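PDB 4QT9: putative glucoamylase from Bacteroides caccae ATCC 43185, which probably hydrolyses glycosidic bonds as a glucoamylase-like enzyme built on an alpha/alpha toroid. Local coordinates for residues D106-A111 against W188-T193; P113-G118 against K124-K129. All blocks are in the same frame, centred on the assembly; numbering follows the deposited sequence.

Contact 1: D106-A111 against W188-T193; sequences DRFHGA and WHWSPT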
loop_
_atom_site.group_PDB
_atom_site.type_symbol
_atom_site.label_atom_id
_atom_site.label_comp_id
_atom_site.label_asym_id
_atom_site.label_seq_id
_atom_site.Cartn_x
_atom_site.Cartn_y
_atom_site.Cartn_z
ATOM N N ASP A 106 -18.349 2.243 10.212
ATOM C CA ASP A 106 -18.876 3.359 9.409
ATOM C C ASP A 106 -18.409 3.321 7.969
ATOM O O ASP A 106 -17.245 3.065 7.705
ATOM C CB ASP A 106 -18.461 4.705 10.020
ATOM C CG ASP A 106 -19.179 5.054 11.304
ATOM O OD1 ASP A 106 -20.132 4.315 11.675
ATOM O OD2 ASP A 106 -18.797 6.075 11.941
ATOM N N ARG A 107 -19.368 3.551 7.049
ATOM C CA ARG A 107 -19.209 3.584 5.591
ATOM C C ARG A 107 -19.911 4.819 5.052
ATOM O O ARG A 107 -20.866 5.287 5.665
ATOM C CB ARG A 107 -19.785 2.326 4.900
ATOM C CG ARG A 107 -19.279 1.000 5.429
ATOM C CD ARG A 107 -19.829 -0.182 4.654
ATOM N NE ARG A 107 -19.168 -0.329 3.353
ATOM C CZ ARG A 107 -19.319 -1.384 2.558
ATOM N NH1 ARG A 107 -20.108 -2.391 2.921
ATOM N NH2 ARG A 107 -18.682 -1.442 1.393
ATOM N N PHE A 108 -19.438 5.348 3.915
ATOM C CA PHE A 108 -19.939 6.559 3.268
ATOM C C PHE A 108 -20.073 6.266 1.807
ATOM O O PHE A 108 -19.082 6.203 1.091
ATOM C CB PHE A 108 -18.968 7.736 3.580
ATOM C CG PHE A 108 -18.674 7.849 5.063
ATOM C CD1 PHE A 108 -17.632 7.128 5.640
ATOM C CD2 PHE A 108 -19.530 8.552 5.906
ATOM C CE1 PHE A 108 -17.408 7.169 7.018
ATOM C CE2 PHE A 108 -19.288 8.618 7.279
ATOM C CZ PHE A 108 -18.221 7.932 7.821
ATOM N N HIS A 109 -21.314 5.957 1.396
ATOM C CA HIS A 109 -21.711 5.508 0.046
ATOM C C HIS A 109 -20.887 4.254 -0.281
ATOM O O HIS A 109 -20.283 4.156 -1.340
ATOM C CB HIS A 109 -21.567 6.627 -1.010
ATOM C CG HIS A 109 -22.664 7.637 -0.939
ATOM N ND1 HIS A 109 -23.863 7.447 -1.596
ATOM C CD2 HIS A 109 -22.716 8.810 -0.271
ATOM C CE1 HIS A 109 -24.599 8.508 -1.319
ATOM N NE2 HIS A 109 -23.957 9.352 -0.520
ATOM N N GLY A 110 -20.803 3.352 0.697
ATOM C CA GLY A 110 -20.065 2.102 0.564
ATOM C C GLY A 110 -18.562 2.197 0.747
ATOM O O GLY A 110 -17.907 1.167 0.911
ATOM N N ALA A 111 -17.993 3.413 0.693
ATOM C CA ALA A 111 -16.559 3.609 0.845
ATOM C C ALA A 111 -16.184 3.681 2.338
ATOM O O ALA A 111 -16.979 4.123 3.168
ATOM C CB ALA A 111 -16.100 4.876 0.118
ATOM N N TRP A 188 -11.229 12.078 -4.193
ATOM C CA TRP A 188 -10.636 11.357 -3.084
ATOM C C TRP A 188 -11.618 11.181 -1.911
ATOM O O TRP A 188 -11.696 10.086 -1.336
ATOM C CB TRP A 188 -9.372 12.117 -2.599
ATOM C CG TRP A 188 -8.394 11.283 -1.821
ATOM C CD1 TRP A 188 -8.653 10.538 -0.702
ATOM C CD2 TRP A 188 -6.970 11.233 -2.017
ATOM N NE1 TRP A 188 -7.492 9.972 -0.228
ATOM C CE2 TRP A 188 -6.437 10.412 -0.994
ATOM C CE3 TRP A 188 -6.089 11.809 -2.960
ATOM C CZ2 TRP A 188 -5.070 10.111 -0.915
ATOM C CZ3 TRP A 188 -4.744 11.477 -2.907
ATOM C CH2 TRP A 188 -4.245 10.637 -1.896
ATOM N N HIS A 189 -12.340 12.272 -1.550
ATOM C CA HIS A 189 -13.232 12.306 -0.393
ATOM C C HIS A 189 -14.651 12.736 -0.637
ATOM O O HIS A 189 -14.964 13.493 -1.555
ATOM C CB HIS A 189 -12.698 13.278 0.678
ATOM C CG HIS A 189 -11.217 13.288 0.849
ATOM N ND1 HIS A 189 -10.423 14.150 0.121
ATOM C CD2 HIS A 189 -10.440 12.593 1.710
ATOM C CE1 HIS A 189 -9.192 13.952 0.566
ATOM N NE2 HIS A 189 -9.156 13.000 1.491
ATOM N N TRP A 190 -15.494 12.314 0.298
ATOM C CA TRP A 190 -16.893 12.687 0.427
ATOM C C TRP A 190 -17.252 12.654 1.891
ATOM O O TRP A 190 -16.974 11.670 2.598
ATOM C CB TRP A 190 -17.868 11.826 -0.402
ATOM C CG TRP A 190 -19.287 12.278 -0.222
ATOM C CD1 TRP A 190 -19.884 13.349 -0.821
ATOM C CD2 TRP A 190 -20.237 11.771 0.732
ATOM N NE1 TRP A 190 -21.143 13.533 -0.316
ATOM C CE2 TRP A 190 -21.400 12.563 0.623
ATOM C CE3 TRP A 190 -20.219 10.718 1.666
ATOM C CZ2 TRP A 190 -22.561 12.303 1.371
ATOM C CZ3 TRP A 190 -21.357 10.475 2.429
ATOM C CH2 TRP A 190 -22.513 11.255 2.274
ATOM N N SER A 191 -17.892 13.731 2.342
ATOM C CA SER A 191 -18.304 13.864 3.730
ATOM C C SER A 191 -19.817 14.036 3.843
ATOM O O SER A 191 -20.378 14.830 3.086
ATOM C CB SER A 191 -17.611 15.062 4.362
ATOM O OG SER A 191 -18.279 15.425 5.560
ATOM N N PRO A 192 -20.480 13.391 4.826
ATOM C CA PRO A 192 -21.926 13.640 5.014
ATOM C C PRO A 192 -22.223 15.053 5.531
ATOM O O PRO A 192 -23.337 15.524 5.341
ATOM C CB PRO A 192 -22.362 12.586 6.046
ATOM C CG PRO A 192 -21.170 11.737 6.299
ATOM C CD PRO A 192 -19.951 12.450 5.831
ATOM N N THR A 193 -21.230 15.726 6.160
ATOM C CA THR A 193 -21.374 17.065 6.736
ATOM C C THR A 193 -20.812 18.144 5.798
ATOM O O THR A 193 -21.454 19.172 5.579
ATOM C CB THR A 193 -20.674 17.090 8.112
ATOM O OG1 THR A 193 -21.319 16.142 8.959
ATOM C CG2 THR A 193 -20.695 18.466 8.778
#
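A type I' beta turn running from Phe108 to Ala111, in the loop that follows helix 88-104, presents its first two side chains to Trp190, the last residue of the short strand 189-190, and to Pro192 in the loop beyond it. His109 meets the tryptophan edge-on. Its CD2 stands 3.5 Å from CZ3 of Trp190, over one face of the indole and displaced toward the rim, while NE2 of His109 lies over the same face, above the rim between CH2 and CZ2. The two planes stand at 81°, which makes this a T-shaped (edge-to-face) pair with ring centroids 4.5 Å apart. Phe108 takes a different side of the same indole: its CB reaches the rim at CE3 of Trp190, 3.8 Å away and near the ring plane. With CG of Phe108 beside its own backbone N (chi1 -50°), the phenyl ring is carried on to the pyrrolidine of Pro192, where CD2 of Phe108 approaches CG of Pro192 to 3.6 Å.

The turn itself is closed by backbone bonds in both directions between Phe108 and Ala111, and positive phi values at His109 and Gly110 give it the I' form. In one of its two modelled conformers, Arg107 donates from NH2 to O of Gly110 at 2.8 Å, on a lone pair in the carbonyl plane, with a weak second bond from NE, and forms a salt bridge with Glu172. On the partner segment Ser191 turns away from the contact and shapes an ST turn, its OG accepting from N of Thr193 at 3.0 Å. Trp177 stacks on the ring of His109 and meets Trp190 edge-to-face, extending the aromatic surface patch beyond the two segments.

Contact 2: P113-G118 against K124-K129; sequences PHWWYG and KPFGQK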
loop_
_atom_site.group_PDB
_atom_site.type_symbol
_atom_site.label_atom_id
_atom_site.label_comp_id
_atom_site.label_asym_id
_atom_site.label_seq_id
_atom_site.Cartn_x
_atom_site.Cartn_y
_atom_site.Cartn_z
ATOM N N PRO A 113 -13.766 5.064 5.630
ATOM C CA PRO A 113 -12.953 6.256 5.957
ATOM C C PRO A 113 -11.476 5.895 6.076
ATOM O O PRO A 113 -11.149 4.703 6.133
ATOM C CB PRO A 113 -13.482 6.658 7.332
ATOM C CG PRO A 113 -13.883 5.359 7.963
ATOM C CD PRO A 113 -14.468 4.553 6.836
ATOM N N HIS A 114 -10.591 6.905 6.188
ATOM C CA HIS A 114 -9.159 6.655 6.434
ATOM C C HIS A 114 -8.956 5.881 7.752
ATOM O O HIS A 114 -8.241 4.883 7.793
ATOM C CB HIS A 114 -8.382 7.973 6.517
ATOM C CG HIS A 114 -6.892 7.816 6.432
ATOM N ND1 HIS A 114 -6.153 8.594 5.586
ATOM C CD2 HIS A 114 -6.063 6.965 7.077
ATOM C CE1 HIS A 114 -4.899 8.200 5.724
ATOM N NE2 HIS A 114 -4.796 7.223 6.614
ATOM N N TRP A 115 -9.635 6.324 8.808
ATOM C CA TRP A 115 -9.524 5.741 10.151
ATOM C C TRP A 115 -10.850 5.453 10.827
ATOM O O TRP A 115 -11.808 6.194 10.641
ATOM C CB TRP A 115 -8.828 6.753 11.078
ATOM C CG TRP A 115 -7.370 7.019 10.866
ATOM C CD1 TRP A 115 -6.430 6.138 10.413
ATOM C CD2 TRP A 115 -6.652 8.177 11.318
ATOM N NE1 TRP A 115 -5.176 6.699 10.493
ATOM C CE2 TRP A 115 -5.280 7.949 11.057
ATOM C CE3 TRP A 115 -7.036 9.390 11.930
ATOM C CZ2 TRP A 115 -4.287 8.896 11.369
ATOM C CZ3 TRP A 115 -6.049 10.308 12.280
ATOM C CH2 TRP A 115 -4.695 10.063 11.992
ATOM N N TRP A 116 -10.851 4.449 11.704
ATOM C CA TRP A 116 -11.879 4.158 12.702
ATOM C C TRP A 116 -11.228 3.931 14.041
ATOM O O TRP A 116 -10.054 3.558 14.123
ATOM C CB TRP A 116 -12.725 2.891 12.435
ATOM C CG TRP A 116 -13.255 2.623 11.073
ATOM C CD1 TRP A 116 -14.509 2.905 10.617
ATOM C CD2 TRP A 116 -12.653 1.769 10.095
ATOM N NE1 TRP A 116 -14.690 2.365 9.363
ATOM C CE2 TRP A 116 -13.572 1.641 9.028
ATOM C CE3 TRP A 116 -11.389 1.158 9.977
ATOM C CZ2 TRP A 116 -13.288 0.888 7.889
ATOM C CZ3 TRP A 116 -11.107 0.427 8.837
ATOM C CH2 TRP A 116 -12.060 0.279 7.821
ATOM N N TYR A 117 -12.030 4.010 15.083
ATOM C CA TYR A 117 -11.684 3.537 16.412
ATOM C C TYR A 117 -12.019 2.061 16.324
ATOM O O TYR A 117 -13.156 1.728 15.978
ATOM C CB TYR A 117 -12.482 4.283 17.491
ATOM C CG TYR A 117 -12.205 5.769 17.525
ATOM C CD1 TYR A 117 -11.084 6.274 18.180
ATOM C CD2 TYR A 117 -13.104 6.678 16.972
ATOM C CE1 TYR A 117 -10.836 7.646 18.240
ATOM C CE2 TYR A 117 -12.872 8.052 17.031
ATOM C CZ TYR A 117 -11.738 8.532 17.667
ATOM O OH TYR A 117 -11.517 9.893 17.738
ATOM N N GLY A 118 -11.005 1.208 16.478
ATOM C CA GLY A 118 -11.120 -0.243 16.323
ATOM C C GLY A 118 -12.090 -0.953 17.248
ATOM O O GLY A 118 -12.593 -2.031 16.912
ATOM N N LYS A 124 -12.830 8.144 12.657
ATOM C CA LYS A 124 -11.998 9.118 13.315
ATOM C C LYS A 124 -11.562 10.060 12.206
ATOM O O LYS A 124 -10.871 9.623 11.272
ATOM C CB LYS A 124 -10.820 8.547 14.126
ATOM C CG LYS A 124 -9.971 9.702 14.670
ATOM C CD LYS A 124 -8.698 9.292 15.398
ATOM C CE LYS A 124 -7.956 10.499 15.916
ATOM N NZ LYS A 124 -6.679 10.125 16.591
ATOM N N PRO A 125 -11.997 11.343 12.259
ATOM C CA PRO A 125 -11.612 12.282 11.184
ATOM C C PRO A 125 -10.095 12.347 11.010
ATOM O O PRO A 125 -9.367 12.354 12.000
ATOM C CB PRO A 125 -12.207 13.619 11.627
ATOM C CG PRO A 125 -13.362 13.225 12.555
ATOM C CD PRO A 125 -12.827 12.007 13.294
ATOM N N PHE A 126 -9.617 12.270 9.747
ATOM C CA PHE A 126 -8.183 12.309 9.465
ATOM C C PHE A 126 -7.703 13.779 9.384
ATOM O O PHE A 126 -6.508 14.051 9.435
ATOM C CB PHE A 126 -7.834 11.493 8.212
ATOM C CG PHE A 126 -6.362 11.467 7.858
ATOM C CD1 PHE A 126 -5.442 10.818 8.676
ATOM C CD2 PHE A 126 -5.899 12.067 6.690
ATOM C CE1 PHE A 126 -4.075 10.802 8.355
ATOM C CE2 PHE A 126 -4.532 12.031 6.354
ATOM C CZ PHE A 126 -3.625 11.412 7.198
ATOM N N GLY A 127 -8.674 14.683 9.391
ATOM C CA GLY A 127 -8.589 16.141 9.369
ATOM C C GLY A 127 -10.018 16.605 9.568
ATOM O O GLY A 127 -10.932 15.801 9.370
ATOM N N GLN A 128 -10.251 17.865 9.975
ATOM C CA GLN A 128 -11.615 18.376 10.254
ATOM C C GLN A 128 -12.663 17.963 9.183
ATOM O O GLN A 128 -13.625 17.253 9.487
ATOM C CB GLN A 128 -11.611 19.914 10.398
ATOM C CG GLN A 128 -12.853 20.493 11.096
ATOM C CD GLN A 128 -13.080 21.960 10.789
ATOM O OE1 GLN A 128 -12.194 22.810 10.949
ATOM N NE2 GLN A 128 -14.295 22.294 10.374
ATOM N N LYS A 129 -12.446 18.376 7.942
ATOM C CA LYS A 129 -13.381 18.112 6.857
ATOM C C LYS A 129 -13.196 16.701 6.223
ATOM O O LYS A 129 -14.012 16.304 5.402
ATOM C CB LYS A 129 -13.298 19.234 5.817
ATOM C CG LYS A 129 -13.721 20.581 6.412
ATOM C CD LYS A 129 -13.640 21.724 5.423
ATOM C CE LYS A 129 -14.267 22.980 5.982
ATOM N NZ LYS A 129 -14.238 24.095 4.995
HETATM O O HOH W 1 -10.789 9.101 8.600
#
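His114 and Phe126 lie nearly parallel, their planes 17° apart and their ring centroids separated by 4.0 Å in a face-to-face stack, with ND1 of His114 over the centre of the phenyl ring. Phe126 turns its edge to Trp115: CD1 of Phe126 sits 3.5 Å from CH2 of Trp115, above one face of the indole, and the planes stand at 85°. One phenyl ring therefore serves a stack by its face and a T-shaped contact by its edge. Its CG is anti to the backbone N (chi1 -179°), which extends the ring toward both partners. Lys124 runs alongside Trp115, pointing the same way, but crosses Tyr117 at about a right angle; CB of Lys124 makes a CH-pi contact over the phenol face, and CG of Lys124 lies 3.4 Å from OH of Tyr117.

Strand 115-117 and the chain at Lys124 are joined by the bond from N of Lys124 to O of Trp115, 3.0 Å long and almost straight. Next to it a water accepts from N of Trp115 and donates to O of Lys124 at 2.7 Å. An alanine in place of Trp115 would probably leave the edge of Phe126 without its facing ring and Glu49 without the indole N-H it now accepts. Side-chain cohesion thus depends on shape more than charge, while one bond and a water bridge satisfy N and O of Trp115 and Lys124.

Overall arrangement
Contact 2 is nested inside the chain loop that contact 1 closes, and their centres lie about 11 Å apart. Contact 1 is a surface contact, joining parts of the chain distant in sequence through side chains alone. Contact 2 is partly buried and local: it joins strand 115-117 of a small antiparallel sheet to the loop that follows the neighbouring strand 123-124, and adds one backbone hydrogen bond and a water bridge to its ring packing. Both rely on T-shaped aromatic pairs, but a face-to-face stack across the segments occurs in contact 2 alone. They touch directly, through a probable hydrogen bond from NE1 of Trp116 to O of Asp106 and through Phe108 packing on Pro113.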